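Local coordinates for protein fatty Acyl-Adenylate Ligase (Escherichia coli, PDB 3PBK) that belongs to the AMP-binding enzyme family of the ANL clan and holds 5'-O-[(S)-(dodecanoyloxy)(hydroxy)phosphoryl]adenosine in its pocket, at residues I177-G185 with Y227-L237; R191-A202 with P418-G426. All coordinates share one frame; numbering follows the deposited sequence.

Contact 1: residues I177-G185 with Y227-L237; sequences IAYLQYTSG and YHDMGLVGFLL. With 1ZZ (5'-O-[(S)-(dodecanoyloxy)(hydroxy)phosphoryl]adenosine), chain C.
Tyr179 has CG placed between its backbone N and carbonyl carbon (chi1 72°), which sends its ring from strand 177-181 to Val233, Leu232 and Leu237 of helix 229-237. Thr183 has the same kind of first torsion (chi1 68°), but here it is OG1 that takes this place, while CG2 lies beside the backbone N. Tyr179 OH ends 3.4 Å from Val233 CG2, the two side chains crossing at about a right angle. Leu232 CD2 comes obliquely to Tyr179 CE2 at 4.3 Å, and Leu237 CD1 obliquely to Tyr179 CE1 at 4.4 Å. A long aromatic side chain suits this place, because the strand and helix axes come no closer than 11.2 Å and run nearly antiparallel, at 155°. Ala178 and Tyr179 form a classic beta bulge opposite Ile195, and the chain then leaves the strand in a type I turn, Tyr182 to Gly185. The turn carries the Thr-Ser-Gly sequence characteristic of the phosphate-binding loop of adenylate-forming enzymes. Thr183 fits the junction with its two unlike branches: the methyl CG2 packs 3.4 Å from Tyr227 O and meets the edge of the His228 ring, whereas OG1 is 3.8 Å from O4 of the bound ligand. His228 occupies the N-cap position. Just after it, Asp229 brings OD2 to 2.9 Å from the ligand's O2. One turn and more along the helix, Gly234 sits where a CB would collide with Met230 O, and its own carbonyl O comes near C1, the end of the dodecanoyl chain; Phe235 lays one ring face against the same C1.

Contact 2: residues R191-A202 with P418-G426; sequences RGVIITHREVMA and PSLMSGYFG
Ser422 OG donates to Glu199 OE2 at 2.7 Å, meeting its syn lone pair, and so ties the loop 418-426 to a capping box at the start of the helix beginning at His197. In that box Glu199 N gives its hydrogen to Thr196 OG1 at 3.2 Å, and Thr196 N returns a bond to Glu199 OE1, reaching it from above the carboxylate plane (67° out of it). Glutamate thus suits its place twice over: OE1 takes the N-H of the N-cap residue Thr196, completing the box, and OE2 receives the loop hydroxyl. Earlier on the strand and later on the loop, Val193 and Tyr424 make a single beta bridge. Phe425 N donates to Gly192 O at 2.6 Å, in the carbonyl plane, and Ile194 N to Gly423 O at 3.1 Å. Gly423 adopts backbone angles that call for glycine, while Tyr424 N is satisfied outside the bridge by Ser430 OG.

Around the bridge, Ile194 packs CG1 against Phe425 CB, and Val193 sets CG1 3.8 Å from Met421 CB. Met421, a selenomethionine, stretches its chain away, its CE reaching one face of the Tyr424 ring. Arg191 covers the opposite face: a bend at chi3 (-47°) keeps its chain along the ring, with guanidinium and ring planes 20° apart. The polar ends of this pair are bonded elsewhere, Arg191 NH2 to Ser184 O and Tyr424 OH to Glu340 OE2. Ser419 OG likewise pairs with Asn203 OD1. Arg191 CD makes a CH-pi contact almost directly above the Tyr424 ring centre, 3.7 Å from the centroid.

Overall arrangement
The centres of contacts 1 and 2 lie about 11 Å apart, and they meet through the antiparallel pair of strands 177-181 and 193-196, which follow each other in the chain. Ala178 N bonds to Ile195 O between these strands, and Ser184 OG packs on Val193 CG2. Along the chain the segments alternate: 177-185, 191-202, 227-237, then 418-426. The hairpin is therefore shared by two later partners, helix 229-241 close in sequence in contact 1 and, more than 200 residues on, the loop between strand 411-416 and helix 428-437 in contact 2. Contact 1 is buried and reaches the ligand pocket directly, whereas contact 2 is partly buried and joins a much later part of the AMP-binding region to the same hairpin.

Contact 1: residues I177-G185 with Y227-L237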
loop_
_atom_site.group_PDB
_atom_site.type_symbol
_atom_site.label_atom_id
_atom_site.label_comp_id
_atom_site.label_asym_id
_atom_site.label_seq_id
_atom_site.Cartn_x
_atom_site.Cartn_y
_atom_site.Cartn_z
ATOM N N ILE A 177 11.329 -2.006 -18.892
ATOM C CA ILE A 177 10.287 -2.240 -17.906
ATOM C C ILE A 177 10.765 -3.291 -16.888
ATOM O O ILE A 177 11.216 -4.381 -17.266
ATOM C CB ILE A 177 8.983 -2.681 -18.592
ATOM C CG1 ILE A 177 8.468 -1.553 -19.502
ATOM C CG2 ILE A 177 7.957 -3.106 -17.553
ATOM C CD1 ILE A 177 7.102 -1.796 -20.139
ATOM N N ALA A 178 10.695 -2.952 -15.604
ATOM C CA ALA A 178 11.154 -3.852 -14.555
ATOM C C ALA A 178 10.014 -4.743 -14.101
ATOM O O ALA A 178 10.185 -5.944 -13.924
ATOM C CB ALA A 178 11.701 -3.072 -13.388
ATOM N N TYR A 179 8.842 -4.152 -13.928
ATOM C CA TYR A 179 7.711 -4.887 -13.391
ATOM C C TYR A 179 6.416 -4.091 -13.566
ATOM O O TYR A 179 6.451 -2.903 -13.876
ATOM C CB TYR A 179 7.951 -5.214 -11.908
ATOM C CG TYR A 179 7.848 -4.009 -11.008
ATOM C CD1 TYR A 179 8.979 -3.288 -10.645
ATOM C CD2 TYR A 179 6.613 -3.578 -10.538
ATOM C CE1 TYR A 179 8.890 -2.168 -9.830
ATOM C CE2 TYR A 179 6.507 -2.461 -9.724
ATOM C CZ TYR A 179 7.651 -1.755 -9.373
ATOM O OH TYR A 179 7.542 -0.641 -8.560
ATOM N N LEU A 180 5.277 -4.748 -13.365
ATOM C CA LEU A 180 3.984 -4.084 -13.466
ATOM C C LEU A 180 3.243 -4.189 -12.150
ATOM O O LEU A 180 3.183 -5.255 -11.558
ATOM C CB LEU A 180 3.138 -4.709 -14.573
ATOM C CG LEU A 180 3.718 -4.724 -15.981
ATOM C CD1 LEU A 180 2.694 -5.273 -16.961
ATOM C CD2 LEU A 180 4.133 -3.323 -16.363
ATOM N N GLN A 181 2.663 -3.085 -11.704
ATOM C CA GLN A 181 1.972 -3.061 -10.428
ATOM C C GLN A 181 0.475 -2.959 -10.625
ATOM O O GLN A 181 -0.022 -1.926 -11.072
ATOM C CB GLN A 181 2.459 -1.885 -9.590
ATOM C CG GLN A 181 1.748 -1.751 -8.259
ATOM C CD GLN A 181 1.960 -2.952 -7.359
ATOM O OE1 GLN A 181 2.974 -3.060 -6.667
ATOM N NE2 GLN A 181 0.990 -3.856 -7.353
ATOM N N TYR A 182 -0.250 -4.018 -10.271
ATOM C CA TYR A 182 -1.678 -4.086 -10.591
ATOM C C TYR A 182 -2.664 -3.679 -9.495
ATOM O O TYR A 182 -3.874 -3.671 -9.724
ATOM C CB TYR A 182 -2.051 -5.453 -11.158
ATOM C CG TYR A 182 -1.938 -5.501 -12.654
ATOM C CD1 TYR A 182 -0.761 -5.918 -13.268
ATOM C CD2 TYR A 182 -2.998 -5.121 -13.459
ATOM C CE1 TYR A 182 -0.647 -5.968 -14.644
ATOM C CE2 TYR A 182 -2.898 -5.165 -14.836
ATOM C CZ TYR A 182 -1.716 -5.588 -15.426
ATOM O OH TYR A 182 -1.607 -5.634 -16.801
ATOM N N THR A 183 -2.170 -3.327 -8.318
ATOM C CA THR A 183 -3.088 -2.914 -7.267
ATOM C C THR A 183 -3.987 -1.773 -7.738
ATOM O O THR A 183 -5.029 -1.507 -7.138
ATOM C CB THR A 183 -2.355 -2.498 -5.960
ATOM O OG1 THR A 183 -1.615 -1.276 -6.161
ATOM C CG2 THR A 183 -1.439 -3.629 -5.465
ATOM N N SER A 184 -3.597 -1.117 -8.825
ATOM C CA SER A 184 -4.271 0.108 -9.260
ATOM C C SER A 184 -5.604 -0.063 -10.017
ATOM O O SER A 184 -6.290 0.926 -10.300
ATOM C CB SER A 184 -3.307 0.979 -10.071
ATOM O OG SER A 184 -2.213 1.361 -9.265
ATOM N N GLY A 185 -5.975 -1.303 -10.332
ATOM C CA GLY A 185 -7.223 -1.556 -11.034
ATOM C C GLY A 185 -8.313 -2.221 -10.204
ATOM O O GLY A 185 -8.057 -2.798 -9.136
ATOM N N TYR A 227 2.555 -8.452 -2.553
ATOM C CA TYR A 227 1.609 -8.161 -3.619
ATOM C C TYR A 227 1.056 -6.744 -3.531
ATOM O O TYR A 227 0.532 -6.234 -4.515
ATOM C CB TYR A 227 0.488 -9.210 -3.718
ATOM C CG TYR A 227 -0.310 -9.443 -2.455
ATOM C CD1 TYR A 227 -1.224 -8.503 -2.008
ATOM C CD2 TYR A 227 -0.172 -10.622 -1.723
ATOM C CE1 TYR A 227 -1.969 -8.718 -0.845
ATOM C CE2 TYR A 227 -0.908 -10.847 -0.564
ATOM C CZ TYR A 227 -1.809 -9.891 -0.128
ATOM O OH TYR A 227 -2.550 -10.084 1.027
ATOM N N HIS A 228 1.179 -6.103 -2.368
ATOM C CA HIS A 228 0.870 -4.667 -2.263
ATOM C C HIS A 228 2.078 -3.825 -2.588
ATOM O O HIS A 228 3.214 -4.272 -2.513
ATOM C CB HIS A 228 0.335 -4.258 -0.890
ATOM C CG HIS A 228 -1.131 -4.518 -0.716
ATOM N ND1 HIS A 228 -1.733 -4.603 0.524
ATOM C CD2 HIS A 228 -2.110 -4.740 -1.625
ATOM C CE1 HIS A 228 -3.022 -4.847 0.368
ATOM N NE2 HIS A 228 -3.277 -4.936 -0.925
ATOM N N ASP A 229 1.815 -2.584 -2.933
ATOM C CA ASP A 229 2.852 -1.671 -3.357
ATOM C C ASP A 229 3.948 -1.388 -2.310
ATOM O O ASP A 229 5.142 -1.418 -2.598
ATOM C CB ASP A 229 2.167 -0.377 -3.715
ATOM C CG ASP A 229 3.094 0.582 -4.320
ATOM O OD1 ASP A 229 3.959 0.129 -5.111
ATOM O OD2 ASP A 229 2.961 1.775 -3.993
HETATM N N MSE A 230 3.508 -1.088 -1.098
HETATM C CA MSE A 230 4.380 -0.783 0.026
HETATM C C MSE A 230 5.305 -1.934 0.397
HETATM O O MSE A 230 6.514 -1.768 0.498
HETATM C CB MSE A 230 3.513 -0.414 1.227
HETATM C CG MSE A 230 4.263 0.264 2.346
HETATM SE SE MSE A 230 3.124 1.419 3.448
HETATM C CE MSE A 230 2.090 0.082 4.417
ATOM N N GLY A 231 4.723 -3.104 0.618
ATOM C CA GLY A 231 5.492 -4.270 1.002
ATOM C C GLY A 231 6.613 -4.539 0.029
ATOM O O GLY A 231 7.755 -4.751 0.428
ATOM N N LEU A 232 6.282 -4.504 -1.257
ATOM C CA LEU A 232 7.229 -4.824 -2.317
ATOM C C LEU A 232 8.363 -3.806 -2.526
ATOM O O LEU A 232 9.531 -4.155 -2.417
ATOM C CB LEU A 232 6.483 -5.034 -3.630
ATOM C CG LEU A 232 7.391 -5.173 -4.848
ATOM C CD1 LEU A 232 7.823 -6.604 -4.954
ATOM C CD2 LEU A 232 6.684 -4.736 -6.116
ATOM N N VAL A 233 8.023 -2.561 -2.844
ATOM C CA VAL A 233 9.045 -1.581 -3.204
ATOM C C VAL A 233 9.769 -1.072 -1.975
ATOM O O VAL A 233 10.982 -0.828 -1.981
ATOM C CB VAL A 233 8.451 -0.373 -3.911
ATOM C CG1 VAL A 233 9.556 0.640 -4.226
ATOM C CG2 VAL A 233 7.746 -0.802 -5.160
ATOM N N GLY A 234 8.997 -0.894 -0.916
ATOM C CA GLY A 234 9.553 -0.484 0.348
ATOM C C GLY A 234 10.308 -1.610 1.020
ATOM O O GLY A 234 11.321 -1.364 1.650
ATOM N N PHE A 235 9.849 -2.849 0.907
ATOM C CA PHE A 235 10.487 -3.843 1.744
ATOM C C PHE A 235 11.112 -5.066 1.115
ATOM O O PHE A 235 11.714 -5.876 1.809
ATOM C CB PHE A 235 9.619 -4.172 2.933
ATOM C CG PHE A 235 9.609 -3.086 3.949
ATOM C CD1 PHE A 235 10.586 -3.030 4.928
ATOM C CD2 PHE A 235 8.658 -2.082 3.897
ATOM C CE1 PHE A 235 10.594 -2.014 5.864
ATOM C CE2 PHE A 235 8.661 -1.058 4.834
ATOM C CZ PHE A 235 9.631 -1.026 5.821
ATOM N N LEU A 236 11.011 -5.178 -0.198
ATOM C CA LEU A 236 11.867 -6.114 -0.900
ATOM C C LEU A 236 13.000 -5.342 -1.589
ATOM O O LEU A 236 14.185 -5.614 -1.366
ATOM C CB LEU A 236 11.071 -6.942 -1.905
ATOM C CG LEU A 236 11.763 -8.230 -2.345
ATOM C CD1 LEU A 236 10.859 -9.067 -3.210
ATOM C CD2 LEU A 236 13.007 -7.881 -3.102
ATOM N N LEU A 237 12.626 -4.361 -2.405
ATOM C CA LEU A 237 13.589 -3.609 -3.208
ATOM C C LEU A 237 14.511 -2.679 -2.405
ATOM O O LEU A 237 15.715 -2.655 -2.647
ATOM C CB LEU A 237 12.867 -2.831 -4.303
ATOM C CG LEU A 237 12.058 -3.699 -5.259
ATOM C CD1 LEU A 237 11.437 -2.851 -6.321
ATOM C CD2 LEU A 237 12.946 -4.745 -5.875
HETATM P P 1ZZ C . -0.864 2.314 -3.271
HETATM C C1 1ZZ C . 12.145 1.280 3.831
HETATM N N1 1ZZ C . -2.734 7.093 0.335
HETATM O O1 1ZZ C . 0.243 2.811 -0.162
HETATM C C2 1ZZ C . 11.287 2.181 2.985
HETATM N N2 1ZZ C . -0.911 7.325 1.573
HETATM O O2 1ZZ C . 0.558 2.474 -2.449
HETATM C C3 1ZZ C . 9.773 2.091 3.153
HETATM N N3 1ZZ C . -4.107 8.817 1.628
HETATM O O3 1ZZ C . -0.860 2.665 -4.822
HETATM C C4 1ZZ C . 8.977 3.174 2.400
HETATM N N4 1ZZ C . -2.977 9.803 3.396
HETATM O O4 1ZZ C . -1.342 1.029 -3.180
HETATM C C5 1ZZ C . 7.530 3.527 2.762
HETATM N N5 1ZZ C . -0.668 9.175 3.855
HETATM O O5 1ZZ C . -1.914 3.317 -2.608
HETATM C C6 1ZZ C . 6.776 4.092 1.586
HETATM O O6 1ZZ C . -2.996 5.502 -1.259
HETATM C C7 1ZZ C . 5.728 5.159 1.775
HETATM O O7 1ZZ C . -5.154 8.140 -2.192
HETATM C C8 1ZZ C . 4.588 5.189 0.783
HETATM O O8 1ZZ C . -2.990 7.775 -4.023
HETATM C C9 1ZZ C . 3.138 5.126 1.284
HETATM C C10 1ZZ C . 2.147 4.183 0.650
HETATM C C11 1ZZ C . 2.060 3.802 -0.763
HETATM C C12 1ZZ C . 0.825 3.134 -1.145
HETATM C C13 1ZZ C . -2.135 4.508 -3.319
HETATM C C14 1ZZ C . -3.087 5.537 -2.696
HETATM C C15 1ZZ C . -2.958 7.065 -2.836
HETATM C C16 1ZZ C . -3.951 7.505 -1.845
HETATM C C17 1ZZ C . -3.679 6.600 -0.693
HETATM C C18 1ZZ C . -1.481 6.674 0.501
HETATM C C19 1ZZ C . -1.883 8.196 2.068
HETATM C C20 1ZZ C . -2.975 8.069 1.356
HETATM C C21 1ZZ C . -4.059 9.677 2.676
HETATM C C22 1ZZ C . -1.843 9.036 3.091
#

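Contact 2: residues R191-A202 with P418-G426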
loop_
_atom_site.group_PDB
_atom_site.type_symbol
_atom_site.label_atom_id
_atom_site.label_comp_id
_atom_site.label_asym_id
_atom_site.label_seq_id
_atom_site.Cartn_x
_atom_site.Cartn_y
_atom_site.Cartn_z
ATOM N N ARG A 191 -5.848 -2.173 -14.177
ATOM C CA ARG A 191 -4.845 -1.241 -14.670
ATOM C C ARG A 191 -3.463 -1.657 -14.206
ATOM O O ARG A 191 -3.274 -2.013 -13.046
ATOM C CB ARG A 191 -5.145 0.178 -14.196
ATOM C CG ARG A 191 -6.233 0.878 -14.977
ATOM C CD ARG A 191 -6.382 2.313 -14.516
ATOM N NE ARG A 191 -6.430 2.394 -13.055
ATOM C CZ ARG A 191 -6.637 3.519 -12.368
ATOM N NH1 ARG A 191 -6.813 4.668 -13.024
ATOM N NH2 ARG A 191 -6.670 3.502 -11.031
ATOM N N GLY A 192 -2.493 -1.610 -15.110
ATOM C CA GLY A 192 -1.138 -1.988 -14.757
ATOM C C GLY A 192 -0.162 -0.827 -14.782
ATOM O O GLY A 192 0.072 -0.240 -15.835
ATOM N N VAL A 193 0.408 -0.490 -13.626
ATOM C CA VAL A 193 1.396 0.579 -13.555
ATOM C C VAL A 193 2.696 0.049 -14.146
ATOM O O VAL A 193 3.194 -0.976 -13.705
ATOM C CB VAL A 193 1.605 1.078 -12.095
ATOM C CG1 VAL A 193 2.670 2.141 -12.041
ATOM C CG2 VAL A 193 0.318 1.638 -11.527
ATOM N N ILE A 194 3.222 0.711 -15.177
ATOM C CA ILE A 194 4.518 0.323 -15.743
ATOM C C ILE A 194 5.626 0.993 -14.965
ATOM O O ILE A 194 5.638 2.211 -14.802
ATOM C CB ILE A 194 4.683 0.723 -17.225
ATOM C CG1 ILE A 194 3.715 -0.069 -18.101
ATOM C CG2 ILE A 194 6.118 0.498 -17.677
ATOM C CD1 ILE A 194 3.545 0.505 -19.473
ATOM N N ILE A 195 6.563 0.199 -14.479
ATOM C CA ILE A 195 7.678 0.757 -13.743
ATOM C C ILE A 195 8.973 0.369 -14.453
ATOM O O ILE A 195 9.295 -0.813 -14.544
ATOM C CB ILE A 195 7.658 0.284 -12.255
ATOM C CG1 ILE A 195 6.428 0.836 -11.534
ATOM C CG2 ILE A 195 8.902 0.727 -11.518
ATOM C CD1 ILE A 195 6.298 2.352 -11.595
ATOM N N THR A 196 9.697 1.351 -14.987
ATOM C CA THR A 196 10.992 1.074 -15.618
ATOM C C THR A 196 12.081 0.971 -14.564
ATOM O O THR A 196 11.884 1.356 -13.416
ATOM C CB THR A 196 11.391 2.140 -16.677
ATOM O OG1 THR A 196 11.818 3.360 -16.045
ATOM C CG2 THR A 196 10.232 2.420 -17.622
ATOM N N HIS A 197 13.236 0.445 -14.936
ATOM C CA HIS A 197 14.341 0.428 -13.991
ATOM C C HIS A 197 14.658 1.832 -13.495
ATOM O O HIS A 197 14.882 2.036 -12.308
ATOM C CB HIS A 197 15.581 -0.195 -14.609
ATOM C CG HIS A 197 15.538 -1.684 -14.656
ATOM N ND1 HIS A 197 15.866 -2.468 -13.575
ATOM C CD2 HIS A 197 15.205 -2.537 -15.656
ATOM C CE1 HIS A 197 15.738 -3.741 -13.903
ATOM N NE2 HIS A 197 15.339 -3.811 -15.162
ATOM N N ARG A 198 14.666 2.802 -14.405
ATOM C CA ARG A 198 15.028 4.169 -14.042
ATOM C C ARG A 198 14.088 4.733 -12.992
ATOM O O ARG A 198 14.523 5.388 -12.043
ATOM C CB ARG A 198 15.031 5.096 -15.251
ATOM C CG ARG A 198 15.491 6.499 -14.894
ATOM C CD ARG A 198 15.124 7.493 -15.960
ATOM N NE ARG A 198 13.863 8.173 -15.669
ATOM C CZ ARG A 198 12.719 7.967 -16.323
ATOM N NH1 ARG A 198 12.640 7.075 -17.320
ATOM N NH2 ARG A 198 11.638 8.657 -15.972
ATOM N N GLU A 199 12.801 4.473 -13.176
ATOM C CA GLU A 199 11.783 4.984 -12.279
ATOM C C GLU A 199 11.871 4.346 -10.896
ATOM O O GLU A 199 11.917 5.049 -9.885
ATOM C CB GLU A 199 10.405 4.796 -12.908
ATOM C CG GLU A 199 10.228 5.669 -14.147
ATOM C CD GLU A 199 9.202 5.138 -15.142
ATOM O OE1 GLU A 199 8.410 4.236 -14.783
ATOM O OE2 GLU A 199 9.193 5.631 -16.291
ATOM N N VAL A 200 11.911 3.022 -10.832
ATOM C CA VAL A 200 11.974 2.377 -9.526
ATOM C C VAL A 200 13.274 2.756 -8.812
ATOM O O VAL A 200 13.327 2.800 -7.583
ATOM C CB VAL A 200 11.818 0.837 -9.609
ATOM C CG1 VAL A 200 13.122 0.197 -10.016
ATOM C CG2 VAL A 200 11.356 0.269 -8.274
HETATM N N MSE A 201 14.322 3.043 -9.578
HETATM C CA MSE A 201 15.586 3.444 -8.976
HETATM C C MSE A 201 15.522 4.875 -8.461
HETATM O O MSE A 201 16.013 5.165 -7.374
HETATM C CB MSE A 201 16.748 3.256 -9.942
HETATM C CG MSE A 201 17.110 1.798 -10.158
HETATM SE SE MSE A 201 17.237 0.688 -8.517
HETATM C CE MSE A 201 18.579 1.724 -7.516
ATOM N N ALA A 202 14.908 5.764 -9.240
ATOM C CA ALA A 202 14.724 7.153 -8.817
ATOM C C ALA A 202 14.034 7.197 -7.470
ATOM O O ALA A 202 14.424 7.976 -6.592
ATOM C CB ALA A 202 13.921 7.957 -9.854
ATOM N N PRO A 418 11.317 11.933 -11.601
ATOM C CA PRO A 418 11.906 10.689 -12.114
ATOM C C PRO A 418 11.148 9.426 -11.713
ATOM O O PRO A 418 11.118 8.466 -12.489
ATOM C CB PRO A 418 13.283 10.667 -11.465
ATOM C CG PRO A 418 13.548 12.068 -11.099
ATOM C CD PRO A 418 12.237 12.641 -10.707
ATOM N N SER A 419 10.566 9.423 -10.518
ATOM C CA SER A 419 9.846 8.261 -10.019
ATOM C C SER A 419 8.558 7.996 -10.785
ATOM O O SER A 419 8.091 6.870 -10.837
ATOM C CB SER A 419 9.531 8.437 -8.539
ATOM O OG SER A 419 10.726 8.505 -7.782
ATOM N N LEU A 420 7.987 9.036 -11.379
ATOM C CA LEU A 420 6.711 8.914 -12.076
ATOM C C LEU A 420 6.716 7.734 -13.039
ATOM O O LEU A 420 7.712 7.490 -13.726
ATOM C CB LEU A 420 6.419 10.187 -12.854
ATOM C CG LEU A 420 4.974 10.670 -12.893
ATOM C CD1 LEU A 420 4.714 11.408 -14.188
ATOM C CD2 LEU A 420 4.030 9.511 -12.756
HETATM N N MSE A 421 5.594 7.018 -13.100
HETATM C CA MSE A 421 5.456 5.873 -13.982
HETATM C C MSE A 421 5.504 6.313 -15.430
HETATM O O MSE A 421 5.655 7.500 -15.728
HETATM C CB MSE A 421 4.130 5.185 -13.735
HETATM C CG MSE A 421 2.948 6.026 -14.144
HETATM SE SE MSE A 421 1.257 5.044 -14.070
HETATM C CE MSE A 421 0.064 6.485 -14.644
ATOM N N SER A 422 5.372 5.352 -16.336
ATOM C CA SER A 422 5.385 5.652 -17.756
ATOM C C SER A 422 3.957 5.742 -18.249
ATOM O O SER A 422 3.668 6.379 -19.267
ATOM C CB SER A 422 6.152 4.578 -18.512
ATOM O OG SER A 422 7.473 4.447 -18.000
ATOM N N GLY A 423 3.070 5.110 -17.488
ATOM C CA GLY A 423 1.654 5.048 -17.792
ATOM C C GLY A 423 1.130 3.664 -17.463
ATOM O O GLY A 423 1.869 2.810 -16.983
ATOM N N TYR A 424 -0.151 3.440 -17.718
ATOM C CA TYR A 424 -0.752 2.131 -17.499
ATOM C C TYR A 424 -0.482 1.251 -18.693
ATOM O O TYR A 424 -0.630 1.680 -19.832
ATOM C CB TYR A 424 -2.264 2.234 -17.245
ATOM C CG TYR A 424 -2.614 2.960 -15.969
ATOM C CD1 TYR A 424 -2.261 2.438 -14.732
ATOM C CD2 TYR A 424 -3.287 4.174 -16.001
ATOM C CE1 TYR A 424 -2.571 3.110 -13.564
ATOM C CE2 TYR A 424 -3.602 4.851 -14.838
ATOM C CZ TYR A 424 -3.241 4.316 -13.626
ATOM O OH TYR A 424 -3.550 4.991 -12.480
ATOM N N PHE A 425 -0.088 0.014 -18.419
ATOM C CA PHE A 425 0.289 -0.939 -19.454
ATOM C C PHE A 425 -0.795 -1.149 -20.507
ATOM O O PHE A 425 -1.885 -1.619 -20.199
ATOM C CB PHE A 425 0.656 -2.273 -18.820
ATOM C CG PHE A 425 1.161 -3.272 -19.795
ATOM C CD1 PHE A 425 2.485 -3.246 -20.205
ATOM C CD2 PHE A 425 0.318 -4.236 -20.310
ATOM C CE1 PHE A 425 2.965 -4.159 -21.110
ATOM C CE2 PHE A 425 0.789 -5.157 -21.222
ATOM C CZ PHE A 425 2.119 -5.119 -21.621
ATOM N N GLY A 426 -0.490 -0.798 -21.749
ATOM C CA GLY A 426 -1.456 -0.928 -22.820
ATOM C C GLY A 426 -2.244 0.341 -23.071
ATOM O O GLY A 426 -2.693 0.593 -24.192
#